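Local coordinates for protein glycosyl hydrolase (PDB 5NDX) that probably hydrolyses O-glycosidic bonds as a family 39 glycoside hydrolase, the bacterial counterpart of human alpha-L-iduronidase, at residues E135-Y140 against P175-G180; L428-L433 against G506-D511. The protein carries 2 engineered substitutions. One frame throughout, in Å; residues are numbered along the deposited sequence.

How the contacts relate
Contact 1 and contact 2 belong to different parts of the chain. Contact 1 joins neighbouring strands of the TIM barrel where they begin. Contact 2 is a strand pair at the edge of a separate beta domain. Their centres are 42 Å apart and their nearest atoms about 31 Å apart, so they do not touch. They are in series along the chain. Only contact 1 meets ligand, through Tyr140. That ligand molecule also binds Lys54 and Arg23. Gln146, an engineered residue at the predicted proton-donor position, follows strand 140-142 at its C-terminal end. Contact 2 lies away from both ligand pockets and is structural packing.

Contact 1: E135-Y140 against P175-G180; sequences ELRTWY and PSLPMG. With 8U8 ((2~{R},3~{S},4~{S},5~{R},6~{S})-6-(4-methyl-2-oxidanylidene-chromen-7-yl)oxy-3,4,5-tris(oxidanyl)oxane-2-carboxylic acid), chain N.
Tyr140 is shared between Pro178 and the bound ligand. The methylcoumarin of 8U8 stacks flat over one face of the ring, with 8U8 C12 3.5 Å above its centre. Pro178 CB approaches obliquely, 3.7 Å from Tyr140 CD2. Both residues lie where strands 140-142 and 179-184 of the TIM barrel begin. The strands are parallel neighbours joined by a beta-alpha-beta crossover through helix 155-171. The stack is thus at the N-terminal ends of the strands, whereas TIM-barrel active sites lie at the C-terminal ends.

Beside the strand starts, Leu177 packs against turn 136-139. Its CG stands anti to the carbonyl carbon (chi1 -64°), and the CD2 branch reaches Leu136 O at 3.6 Å. The same methyl meets CG of Arg137, and the two side chains cross at about a right angle. Farther out, Arg137 NH1 and Ser176 OG are both held by Asp174, which is the stronger partner of each. The type I turn Leu136 to Trp139 is tied to the residue before it: Trp139 NE1 bonds nearly straight (168°) to Glu135 OE2. No direct hydrogen bond crosses the contact. One water spans it, donating to Arg137 O at 2.9 Å and to Ser176 O at 2.7 Å.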
ATOM      1  N   GLU A 135      15.276   1.798  14.900  1.00 43.37           N
ATOM      2  CA  GLU A 135      14.047   1.210  14.333  1.00 45.23           C
ATOM      3  C   GLU A 135      12.835   1.909  14.885  1.00 43.24           C
ATOM      4  O   GLU A 135      12.005   2.362  14.098  1.00 40.46           O
ATOM      5  CB  GLU A 135      13.950  -0.314  14.521  1.00 45.59           C
ATOM      6  CG  GLU A 135      12.628  -0.964  14.064  1.00 46.40           C
ATOM      7  CD  GLU A 135      12.357  -0.856  12.567  1.00 44.06           C
ATOM      8  OE1 GLU A 135      13.304  -0.818  11.798  1.00 47.04           O
ATOM      9  OE2 GLU A 135      11.185  -0.786  12.145  1.00 43.66           O
ATOM     10  N   LEU A 136      12.757   2.047  16.210  1.00 41.89           N
ATOM     11  CA  LEU A 136      11.607   2.713  16.839  1.00 44.32           C
ATOM     12  C   LEU A 136      11.315   4.120  16.331  1.00 41.81           C
ATOM     13  O   LEU A 136      10.153   4.531  16.152  1.00 39.97           O
ATOM     14  CB  LEU A 136      11.771   2.772  18.365  1.00 49.17           C
ATOM     15  CG  LEU A 136      10.831   1.944  19.220  1.00 54.33           C
ATOM     16  CD1 LEU A 136       9.516   2.604  19.331  1.00 56.17           C
ATOM     17  CD2 LEU A 136      10.634   0.547  18.670  1.00 56.75           C
ATOM     18  N   ARG A 137      12.383   4.863  16.147  1.00 40.67           N
ATOM     19  CA  ARG A 137      12.283   6.217  15.714  1.00 44.08           C
ATOM     20  C   ARG A 137      11.801   6.343  14.271  1.00 41.30           C
ATOM     21  O   ARG A 137      11.523   7.437  13.887  1.00 41.00           O
ATOM     22  CB  ARG A 137      13.644   6.947  15.845  1.00 46.82           C
ATOM     23  CG  ARG A 137      13.972   7.316  17.280  1.00 53.59           C
ATOM     24  CD  ARG A 137      15.353   7.952  17.389  1.00 58.56           C
ATOM     25  NE  ARG A 137      16.158   7.353  18.450  1.00 65.69           N
ATOM     26  CZ  ARG A 137      16.548   7.938  19.589  1.00 74.58           C
ATOM     27  NH1 ARG A 137      16.193   9.181  19.907  1.00 81.06           N
ATOM     28  NH2 ARG A 137      17.296   7.257  20.458  1.00 78.15           N
ATOM     29  N   THR A 138      11.795   5.269  13.480  1.00 39.37           N
ATOM     30  CA  THR A 138      11.216   5.294  12.124  1.00 39.24           C
ATOM     31  C   THR A 138       9.690   5.046  12.145  1.00 38.89           C
ATOM     32  O   THR A 138       9.040   5.135  11.077  1.00 37.85           O
ATOM     33  CB  THR A 138      11.887   4.282  11.166  1.00 36.92           C
ATOM     34  OG1 THR A 138      11.556   2.938  11.557  1.00 35.34           O
ATOM     35  CG2 THR A 138      13.476   4.511  11.052  1.00 36.43           C
ATOM     36  N   TRP A 139       9.114   4.769  13.331  1.00 37.21           N
ATOM     37  CA  TRP A 139       7.694   4.479  13.440  1.00 35.42           C
ATOM     38  C   TRP A 139       6.928   5.771  13.643  1.00 36.19           C
ATOM     39  O   TRP A 139       7.549   6.804  13.869  1.00 34.88           O
ATOM     40  CB  TRP A 139       7.404   3.546  14.566  1.00 36.14           C
ATOM     41  CG  TRP A 139       8.035   2.198  14.467  1.00 35.20           C
ATOM     42  CD1 TRP A 139       8.873   1.747  13.521  1.00 34.92           C
ATOM     43  CD2 TRP A 139       7.909   1.154  15.433  1.00 36.06           C
ATOM     44  NE1 TRP A 139       9.282   0.455  13.819  1.00 36.32           N
ATOM     45  CE2 TRP A 139       8.681   0.068  14.984  1.00 34.90           C
ATOM     46  CE3 TRP A 139       7.144   1.000  16.602  1.00 37.28           C
ATOM     47  CZ2 TRP A 139       8.757  -1.130  15.682  1.00 34.87           C
ATOM     48  CZ3 TRP A 139       7.216  -0.208  17.291  1.00 36.68           C
ATOM     49  CH2 TRP A 139       8.015  -1.243  16.838  1.00 36.18           C
ATOM     50  N   TYR A 140       5.601   5.726  13.458  1.00 34.97           N
ATOM     51  CA  TYR A 140       4.705   6.819  13.862  1.00 36.45           C
ATOM     52  C   TYR A 140       3.699   6.233  14.826  1.00 36.90           C
ATOM     53  O   TYR A 140       3.256   5.125  14.632  1.00 38.15           O
ATOM     54  CB  TYR A 140       4.017   7.504  12.671  1.00 36.47           C
ATOM     55  CG  TYR A 140       5.006   8.186  11.777  1.00 35.57           C
ATOM     56  CD1 TYR A 140       5.689   7.479  10.808  1.00 35.79           C
ATOM     57  CD2 TYR A 140       5.315   9.527  11.946  1.00 37.12           C
ATOM     58  CE1 TYR A 140       6.670   8.097  10.027  1.00 36.88           C
ATOM     59  CE2 TYR A 140       6.273  10.173  11.138  1.00 36.59           C
ATOM     60  CZ  TYR A 140       6.976   9.457  10.207  1.00 36.11           C
ATOM     61  OH  TYR A 140       7.947  10.100   9.412  1.00 35.91           O
ATOM     62  N   PRO A 175      11.118  11.737  23.487  1.00 52.51           N
ATOM     63  CA  PRO A 175      10.162  12.705  22.955  1.00 52.65           C
ATOM     64  C   PRO A 175      10.198  12.927  21.449  1.00 50.77           C
ATOM     65  O   PRO A 175       9.298  13.586  20.905  1.00 50.10           O
ATOM     66  CB  PRO A 175      10.541  14.023  23.672  1.00 54.91           C
ATOM     67  CG  PRO A 175      11.311  13.594  24.865  1.00 55.75           C
ATOM     68  CD  PRO A 175      12.105  12.424  24.346  1.00 55.07           C
ATOM     69  N   SER A 176      11.222  12.415  20.781  1.00 49.04           N
ATOM     70  CA  SER A 176      11.243  12.470  19.345  1.00 48.40           C
ATOM     71  C   SER A 176      10.427  11.311  18.676  1.00 46.13           C
ATOM     72  O   SER A 176      10.396  11.224  17.462  1.00 46.78           O
ATOM     73  CB  SER A 176      12.708  12.493  18.873  1.00 46.89           C
ATOM     74  OG  SER A 176      13.260  11.225  19.106  1.00 50.50           O
ATOM     75  N   LEU A 177       9.788  10.420  19.436  1.00 44.63           N
ATOM     76  CA  LEU A 177       8.888   9.437  18.825  1.00 43.60           C
ATOM     77  C   LEU A 177       7.627  10.194  18.375  1.00 45.09           C
ATOM     78  O   LEU A 177       6.917  10.787  19.226  1.00 46.56           O
ATOM     79  CB  LEU A 177       8.510   8.316  19.796  1.00 42.89           C
ATOM     80  CG  LEU A 177       9.725   7.490  20.218  1.00 43.83           C
ATOM     81  CD1 LEU A 177       9.384   6.592  21.396  1.00 44.33           C
ATOM     82  CD2 LEU A 177      10.354   6.701  19.076  1.00 42.51           C
ATOM     83  N   PRO A 178       7.344  10.209  17.068  1.00 42.85           N
ATOM     84  CA  PRO A 178       6.219  11.086  16.667  1.00 43.29           C
ATOM     85  C   PRO A 178       4.836  10.613  17.154  1.00 41.48           C
ATOM     86  O   PRO A 178       4.581   9.416  17.232  1.00 41.40           O
ATOM     87  CB  PRO A 178       6.301  11.065  15.140  1.00 44.37           C
ATOM     88  CG  PRO A 178       7.678  10.638  14.818  1.00 44.45           C
ATOM     89  CD  PRO A 178       8.038   9.660  15.886  1.00 43.79           C
ATOM     90  N   MET A 179       4.025  11.562  17.595  1.00 40.58           N
ATOM     91  CA  MET A 179       2.702  11.301  18.105  1.00 42.82           C
ATOM     92  C   MET A 179       1.718  12.202  17.389  1.00 41.79           C
ATOM     93  O   MET A 179       2.000  13.375  17.152  1.00 43.90           O
ATOM     94  CB  MET A 179       2.596  11.598  19.583  1.00 42.75           C
ATOM     95  CG  MET A 179       1.207  11.297  20.150  1.00 44.11           C
ATOM     96  SD  MET A 179       0.783   9.538  20.046  1.00 46.24           S
ATOM     97  CE  MET A 179      -0.994   9.561  20.327  1.00 46.44           C
ATOM     98  N   GLY A 180       0.561  11.660  17.070  1.00 41.38           N
ATOM     99  CA  GLY A 180      -0.465  12.452  16.412  1.00 40.90           C
ATOM    100  C   GLY A 180      -1.820  11.836  16.509  1.00 40.48           C
ATOM    101  O   GLY A 180      -2.006  10.793  17.139  1.00 42.54           O
TER
HETATM  102  C15 8U8 N 713       1.903   9.587  10.205  1.00 39.80           C
HETATM  103  C13 8U8 N 713       2.886  10.367   9.589  1.00 38.49           C
HETATM  104  C14 8U8 N 713       3.145  11.651  10.051  1.00 37.93           C
HETATM  105  C16 8U8 N 713       4.173  12.397   9.491  1.00 40.89           C
HETATM  106  O9  8U8 N 713       4.353  13.546   9.872  1.00 43.88           O
HETATM  107  O8  8U8 N 713       4.885  11.910   8.439  1.00 39.56           O
HETATM  108  C11 8U8 N 713       4.681  10.647   8.011  1.00 36.64           C
HETATM  109  C10 8U8 N 713       5.520  10.217   7.014  1.00 36.69           C
HETATM  110  C12 8U8 N 713       3.683   9.855   8.561  1.00 35.90           C
HETATM  111  C7  8U8 N 713       3.552   8.556   8.068  1.00 34.62           C
HETATM  112  C8  8U8 N 713       4.394   8.120   7.051  1.00 35.70           C
HETATM  113  C9  8U8 N 713       5.393   8.937   6.518  1.00 37.33           C
HETATM  114  O2  8U8 N 713       6.208   8.449   5.528  1.00 41.07           O
HETATM  115  C5  8U8 N 713       7.494   9.085   5.300  1.00 39.17           C
HETATM  116  O1  8U8 N 713       7.136  10.127   4.375  1.00 42.11           O
HETATM  117  C1  8U8 N 713       8.197  10.914   3.788  1.00 43.03           C
HETATM  118  C6  8U8 N 713       8.962  11.752   4.872  1.00 46.71           C
HETATM  119  O7  8U8 N 713       8.373  12.053   5.930  1.00 43.36           O
HETATM  120  O6  8U8 N 713      10.151  12.017   4.635  1.00 51.91           O
HETATM  121  C2  8U8 N 713       9.111   9.924   3.070  1.00 42.63           C
HETATM  122  O5  8U8 N 713      10.223  10.590   2.395  1.00 41.25           O
HETATM  123  C3  8U8 N 713       9.634   8.866   4.068  1.00 39.15           C
HETATM  124  O4  8U8 N 713      10.394   7.935   3.343  1.00 38.10           O
HETATM  125  C4  8U8 N 713       8.458   8.121   4.701  1.00 38.59           C
HETATM  126  O3  8U8 N 713       8.894   7.207   5.710  1.00 39.84           O
HETATM  127  O   HOH W   1      11.740   9.734  15.609  1.00 61.12           O

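Contact 2: L428-L433 against G506-D511; sequences LEVSGL and GRISVD
Val430 and Ile508 form a hydrogen-bonded pair in an antiparallel beta sheet, with N-H...O bonds in both directions. Leu428 and Val510 repeat the pattern, and Glu429 faces Ser509 between them as a non-hydrogen-bonded pair. The strand axes run at 171°. Past the strand end, Leu433 N bonds to Gly506 O at 3.0 Å. Gly506 has no room for a beta carbon, which would clash with Leu433 O.

Ile508 has CG1 in the crowded position between backbone N and carbonyl carbon (chi1 66°). This swings CG1 to 3.9 Å from Val430 CB and CD1 to 3.9 Å from Val430 CG2. Ile508 CG2 turns to Leu433 CD1 at 4.2 Å. Cut back to an alanine, Ile508 would probably leave a gap beside Val430 and cost Leu433 CD1 an apolar contact.

On the Glu429 side, Ser431 CB sits 3.4 Å above the centre of the Arg507 guanidinium plane. Behind Ile508 and Leu433 lies Val524 of strand 518-526, consistent with a beta sandwich. Strand 508-516 is outermost in the sheet within this chain. Strand 4-10 flanks strand 422-431 on its other side. Glu429 OE2 salt-bridges both Arg6 NH2 of strand 4-10 and Arg427 NE of its own.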
ATOM      1  N   LEU A 428       3.135  10.072 -26.451  1.00 33.77           N
ATOM      2  CA  LEU A 428       3.953  10.494 -25.332  1.00 35.44           C
ATOM      3  C   LEU A 428       5.362  10.717 -25.848  1.00 36.22           C
ATOM      4  O   LEU A 428       5.952   9.818 -26.425  1.00 36.65           O
ATOM      5  CB  LEU A 428       3.971   9.427 -24.251  1.00 35.78           C
ATOM      6  CG  LEU A 428       4.883   9.688 -23.040  1.00 36.96           C
ATOM      7  CD1 LEU A 428       4.360  10.878 -22.265  1.00 37.50           C
ATOM      8  CD2 LEU A 428       4.883   8.464 -22.137  1.00 37.92           C
ATOM      9  N   GLU A 429       5.882  11.902 -25.604  1.00 36.63           N
ATOM     10  CA  GLU A 429       7.243  12.291 -25.957  1.00 40.27           C
ATOM     11  C   GLU A 429       7.993  12.615 -24.673  1.00 39.12           C
ATOM     12  O   GLU A 429       7.477  13.294 -23.810  1.00 39.09           O
ATOM     13  CB  GLU A 429       7.207  13.511 -26.891  1.00 41.57           C
ATOM     14  CG  GLU A 429       6.538  13.133 -28.213  1.00 47.72           C
ATOM     15  CD  GLU A 429       6.377  14.246 -29.240  1.00 52.40           C
ATOM     16  OE1 GLU A 429       6.900  15.347 -29.011  1.00 61.68           O
ATOM     17  OE2 GLU A 429       5.738  14.009 -30.299  1.00 53.83           O
ATOM     18  N   VAL A 430       9.196  12.107 -24.537  1.00 38.44           N
ATOM     19  CA  VAL A 430      10.021  12.457 -23.399  1.00 39.95           C
ATOM     20  C   VAL A 430      11.304  13.066 -23.999  1.00 41.65           C
ATOM     21  O   VAL A 430      11.976  12.419 -24.786  1.00 40.83           O
ATOM     22  CB  VAL A 430      10.388  11.261 -22.526  1.00 39.39           C
ATOM     23  CG1 VAL A 430      11.256  11.714 -21.347  1.00 41.28           C
ATOM     24  CG2 VAL A 430       9.152  10.559 -21.998  1.00 41.06           C
ATOM     25  N   SER A 431      11.619  14.287 -23.607  1.00 39.74           N
ATOM     26  CA  SER A 431      12.823  14.968 -24.060  1.00 42.26           C
ATOM     27  C   SER A 431      13.716  15.316 -22.882  1.00 40.79           C
ATOM     28  O   SER A 431      13.396  15.056 -21.733  1.00 40.61           O
ATOM     29  CB  SER A 431      12.431  16.247 -24.822  1.00 42.89           C
ATOM     30  OG  SER A 431      11.746  17.113 -23.961  1.00 46.04           O
ATOM     31  N   GLY A 432      14.869  15.894 -23.190  1.00 44.45           N
ATOM     32  CA  GLY A 432      15.813  16.358 -22.164  1.00 44.13           C
ATOM     33  C   GLY A 432      16.538  15.219 -21.505  1.00 43.12           C
ATOM     34  O   GLY A 432      16.983  15.364 -20.396  1.00 47.33           O
ATOM     35  N   LEU A 433      16.626  14.054 -22.150  1.00 43.48           N
ATOM     36  CA  LEU A 433      17.299  12.911 -21.507  1.00 44.51           C
ATOM     37  C   LEU A 433      18.786  13.090 -21.810  1.00 45.81           C
ATOM     38  O   LEU A 433      19.123  13.732 -22.791  1.00 44.83           O
ATOM     39  CB  LEU A 433      16.858  11.580 -22.126  1.00 42.81           C
ATOM     40  CG  LEU A 433      15.386  11.153 -21.904  1.00 42.40           C
ATOM     41  CD1 LEU A 433      15.017  10.058 -22.890  1.00 41.24           C
ATOM     42  CD2 LEU A 433      15.166  10.743 -20.482  1.00 40.12           C
ATOM     43  N   GLY A 506      18.506  12.689 -27.008  1.00 56.85           N
ATOM     44  CA  GLY A 506      17.829  12.708 -25.727  1.00 55.57           C
ATOM     45  C   GLY A 506      16.290  12.740 -25.755  1.00 50.38           C
ATOM     46  O   GLY A 506      15.682  13.250 -24.829  1.00 48.90           O
ATOM     47  N   ARG A 507      15.676  12.217 -26.808  1.00 51.86           N
ATOM     48  CA  ARG A 507      14.199  12.156 -26.961  1.00 54.65           C
ATOM     49  C   ARG A 507      13.765  10.729 -27.156  1.00 50.88           C
ATOM     50  O   ARG A 507      14.444   9.968 -27.820  1.00 50.00           O
ATOM     51  CB  ARG A 507      13.715  12.907 -28.194  1.00 58.69           C
ATOM     52  CG  ARG A 507      13.965  14.374 -28.097  1.00 66.72           C
ATOM     53  CD  ARG A 507      13.140  15.205 -29.076  1.00 71.45           C
ATOM     54  NE  ARG A 507      13.291  16.622 -28.681  1.00 76.42           N
ATOM     55  CZ  ARG A 507      12.340  17.414 -28.147  1.00 83.61           C
ATOM     56  NH1 ARG A 507      12.646  18.680 -27.819  1.00 84.45           N
ATOM     57  NH2 ARG A 507      11.078  16.987 -27.954  1.00 83.53           N
ATOM     58  N   ILE A 508      12.624  10.364 -26.606  1.00 45.46           N
ATOM     59  CA  ILE A 508      11.948   9.134 -27.049  1.00 42.98           C
ATOM     60  C   ILE A 508      10.485   9.482 -27.277  1.00 40.59           C
ATOM     61  O   ILE A 508      10.006  10.509 -26.836  1.00 39.53           O
ATOM     62  CB  ILE A 508      12.087   7.940 -26.086  1.00 43.57           C
ATOM     63  CG1 ILE A 508      11.388   8.186 -24.747  1.00 45.33           C
ATOM     64  CG2 ILE A 508      13.542   7.567 -25.864  1.00 46.68           C
ATOM     65  CD1 ILE A 508       9.912   7.809 -24.712  1.00 47.69           C
ATOM     66  N   SER A 509       9.784   8.627 -27.983  1.00 39.26           N
ATOM     67  CA  SER A 509       8.365   8.782 -28.120  1.00 39.53           C
ATOM     68  C   SER A 509       7.708   7.440 -28.349  1.00 37.52           C
ATOM     69  O   SER A 509       8.350   6.516 -28.862  1.00 36.20           O
ATOM     70  CB  SER A 509       8.033   9.776 -29.254  1.00 39.72           C
ATOM     71  OG  SER A 509       8.353   9.253 -30.546  1.00 40.95           O
ATOM     72  N   VAL A 510       6.420   7.391 -28.007  1.00 36.59           N
ATOM     73  CA  VAL A 510       5.600   6.214 -28.116  1.00 35.90           C
ATOM     74  C   VAL A 510       4.107   6.558 -28.213  1.00 34.28           C
ATOM     75  O   VAL A 510       3.648   7.565 -27.662  1.00 32.83           O
ATOM     76  CB  VAL A 510       5.900   5.247 -26.943  1.00 38.36           C
ATOM     77  CG1 VAL A 510       5.460   5.827 -25.622  1.00 36.80           C
ATOM     78  CG2 VAL A 510       5.272   3.887 -27.193  1.00 39.97           C
ATOM     79  N   ASP A 511       3.376   5.740 -28.959  1.00 33.84           N
ATOM     80  CA  ASP A 511       1.922   5.850 -29.040  1.00 35.29           C
ATOM     81  C   ASP A 511       1.330   4.925 -28.003  1.00 35.66           C
ATOM     82  O   ASP A 511       1.782   3.799 -27.854  1.00 35.42           O
ATOM     83  CB  ASP A 511       1.402   5.485 -30.396  1.00 37.21           C
ATOM     84  CG  ASP A 511       1.658   6.594 -31.463  1.00 41.61           C
ATOM     85  OD1 ASP A 511       1.569   7.808 -31.149  1.00 41.98           O
ATOM     86  OD2 ASP A 511       1.928   6.230 -32.627  1.00 46.64           O
TER